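Local coordinates for protein cysteine desulfurase (Fervidobacterium islandicum, PDB 6A6E) that probably removes sulfur from cysteine with the help of pyridoxal-5'-phosphate, giving alanine and an enzyme-bound persulfide for iron-sulfur cluster assembly, at residues 296-299 / 300-303. Numbering follows the deposited sequence.
Sequences LGYT and IDYL
Four consecutive i to i+4 backbone hydrogen bonds join 296-299 to 300-303 within the alpha-helix 290-306: Ile300 N to Leu296 O (2.9 Å), Asp301 N to Gly297 O, Tyr302 N to Tyr298 O and Leu303 N to Thr299 O. These four bonds satisfy the carbonyls of 296-299 and the amides of 300-303.

Among side chains, the closest approach is polar against aromatic. Asp301 OD2 meets CD1 of Tyr298 at 3.6 Å, in the plane of the ring at its edge; the two groups run side by side, their planes 60° apart. With CG anti to its carbonyl carbon (chi1 -64°), Asp301 folds its carboxylate back over the preceding turn, CG lying 3.4 Å from Gly297 O. The same OD2 forms a salt bridge with Lys85 of helix 70-90, whose side chain also touches Tyr298. An asparagine here would probably lose that ion pair, leaving Lys85 without its carboxylate mate beside the Tyr298 ring.

Apolar contact is looser: Ile300 CD1 comes 4.5 Å from Leu296 CG, and both side chains rest on Val86 of helix 70-90. Elsewhere Thr299 OG1 bonds back to Gly295 O, one turn earlier, while its side chain packs on Val49 of helix 47-59. Tyr302 OH hydrogen-bonds Asp21.

In this class-V aminotransferase fold the contact is structural packing, the Leu296 side chain staying about 11 Å from the bound pyridoxal-5'-phosphate. Helix 290-306 thus joins helix 70-90 both by apolar packing and by a salt bridge, in which the Asp301 carboxylate gives Lys85 a charge-matched partner beside the Tyr298 ring.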
ATOM      1  N   LEU A 296       4.368   2.269 -11.810  1.00 14.20           N
ATOM      2  CA  LEU A 296       3.931   3.626 -12.006  1.00 16.09           C
ATOM      3  C   LEU A 296       4.890   4.411 -12.925  1.00 15.37           C
ATOM      4  O   LEU A 296       4.472   5.194 -13.781  1.00 15.74           O
ATOM      5  CB  LEU A 296       3.714   4.361 -10.693  1.00 16.71           C
ATOM      6  CG  LEU A 296       3.247   5.817 -10.762  1.00 18.27           C
ATOM      7  CD1 LEU A 296       1.896   5.888 -11.450  1.00 20.50           C
ATOM      8  CD2 LEU A 296       3.133   6.420  -9.407  1.00 19.70           C
ATOM      9  N   GLY A 297       6.166   4.257 -12.651  1.00 16.13           N
ATOM     10  CA  GLY A 297       7.224   4.803 -13.500  1.00 16.29           C
ATOM     11  C   GLY A 297       7.072   4.380 -14.965  1.00 16.70           C
ATOM     12  O   GLY A 297       7.171   5.202 -15.857  1.00 14.63           O
ATOM     13  N   TYR A 298       6.789   3.099 -15.187  1.00 16.59           N
ATOM     14  CA  TYR A 298       6.567   2.606 -16.534  1.00 19.19           C
ATOM     15  C   TYR A 298       5.278   3.121 -17.179  1.00 21.04           C
ATOM     16  O   TYR A 298       5.254   3.322 -18.388  1.00 18.28           O
ATOM     17  CB  TYR A 298       6.599   1.094 -16.562  1.00 20.78           C
ATOM     18  CG  TYR A 298       7.974   0.503 -16.300  1.00 25.93           C
ATOM     19  CD1 TYR A 298       9.124   1.066 -16.830  1.00 31.53           C
ATOM     20  CD2 TYR A 298       8.105  -0.677 -15.588  1.00 33.54           C
ATOM     21  CE1 TYR A 298      10.360   0.493 -16.609  1.00 37.46           C
ATOM     22  CE2 TYR A 298       9.350  -1.244 -15.358  1.00 37.26           C
ATOM     23  CZ  TYR A 298      10.451  -0.649 -15.854  1.00 36.31           C
ATOM     24  OH  TYR A 298      11.652  -1.266 -15.621  1.00 54.56           O
ATOM     25  N   THR A 299       4.235   3.347 -16.370  1.00 19.70           N
ATOM     26  CA  THR A 299       3.022   4.023 -16.814  1.00 20.52           C
ATOM     27  C   THR A 299       3.277   5.436 -17.286  1.00 20.96           C
ATOM     28  O   THR A 299       2.820   5.863 -18.369  1.00 22.37           O
ATOM     29  CB  THR A 299       1.991   4.002 -15.667  1.00 23.02           C
ATOM     30  OG1 THR A 299       1.795   2.630 -15.271  1.00 23.29           O
ATOM     31  CG2 THR A 299       0.727   4.603 -16.034  1.00 22.00           C
ATOM     32  N   ILE A 300       4.027   6.174 -16.505  1.00 20.07           N
ATOM     33  CA  ILE A 300       4.436   7.498 -16.903  1.00 20.57           C
ATOM     34  C   ILE A 300       5.297   7.425 -18.188  1.00 23.91           C
ATOM     35  O   ILE A 300       5.099   8.277 -19.062  1.00 21.19           O
ATOM     36  CB  ILE A 300       5.148   8.224 -15.758  1.00 21.08           C
ATOM     37  CG1 ILE A 300       4.147   8.566 -14.644  1.00 21.35           C
ATOM     38  CG2 ILE A 300       5.741   9.553 -16.197  1.00 22.34           C
ATOM     39  CD1 ILE A 300       4.861   9.020 -13.398  1.00 22.04           C
ATOM     40  N   ASP A 301       6.243   6.464 -18.320  1.00 20.25           N
ATOM     41  CA  ASP A 301       6.956   6.356 -19.580  1.00 21.27           C
ATOM     42  C   ASP A 301       5.991   6.144 -20.765  1.00 22.67           C
ATOM     43  O   ASP A 301       6.197   6.709 -21.840  1.00 22.06           O
ATOM     44  CB  ASP A 301       7.981   5.206 -19.633  1.00 23.30           C
ATOM     45  CG  ASP A 301       9.140   5.361 -18.626  1.00 21.86           C
ATOM     46  OD1 ASP A 301       9.443   6.506 -18.189  1.00 22.83           O
ATOM     47  OD2 ASP A 301       9.738   4.319 -18.304  1.00 21.23           O
ATOM     48  N   TYR A 302       4.992   5.300 -20.591  1.00 21.41           N
ATOM     49  CA  TYR A 302       3.992   5.054 -21.630  1.00 21.73           C
ATOM     50  C   TYR A 302       3.225   6.328 -22.025  1.00 21.53           C
ATOM     51  O   TYR A 302       3.093   6.684 -23.228  1.00 21.21           O
ATOM     52  CB  TYR A 302       3.047   3.975 -21.173  1.00 22.74           C
ATOM     53  CG  TYR A 302       1.899   3.693 -22.099  1.00 22.68           C
ATOM     54  CD1 TYR A 302       2.063   2.893 -23.214  1.00 24.22           C
ATOM     55  CD2 TYR A 302       0.641   4.217 -21.851  1.00 22.36           C
ATOM     56  CE1 TYR A 302       0.985   2.618 -24.065  1.00 24.02           C
ATOM     57  CE2 TYR A 302      -0.422   4.003 -22.712  1.00 23.56           C
ATOM     58  CZ  TYR A 302      -0.254   3.192 -23.815  1.00 25.72           C
ATOM     59  OH  TYR A 302      -1.338   2.956 -24.657  1.00 27.22           O
ATOM     60  N   LEU A 303       2.752   7.063 -21.044  1.00 21.64           N
ATOM     61  CA  LEU A 303       2.041   8.266 -21.330  1.00 22.82           C
ATOM     62  C   LEU A 303       2.940   9.273 -22.066  1.00 26.46           C
ATOM     63  O   LEU A 303       2.470   9.989 -22.931  1.00 25.49           O
ATOM     64  CB  LEU A 303       1.478   8.884 -20.066  1.00 25.35           C
ATOM     65  CG  LEU A 303       0.353   8.081 -19.373  1.00 27.42           C
ATOM     66  CD1 LEU A 303       0.082   8.679 -18.007  1.00 27.91           C
ATOM     67  CD2 LEU A 303      -0.882   8.166 -20.216  1.00 28.26           C
TER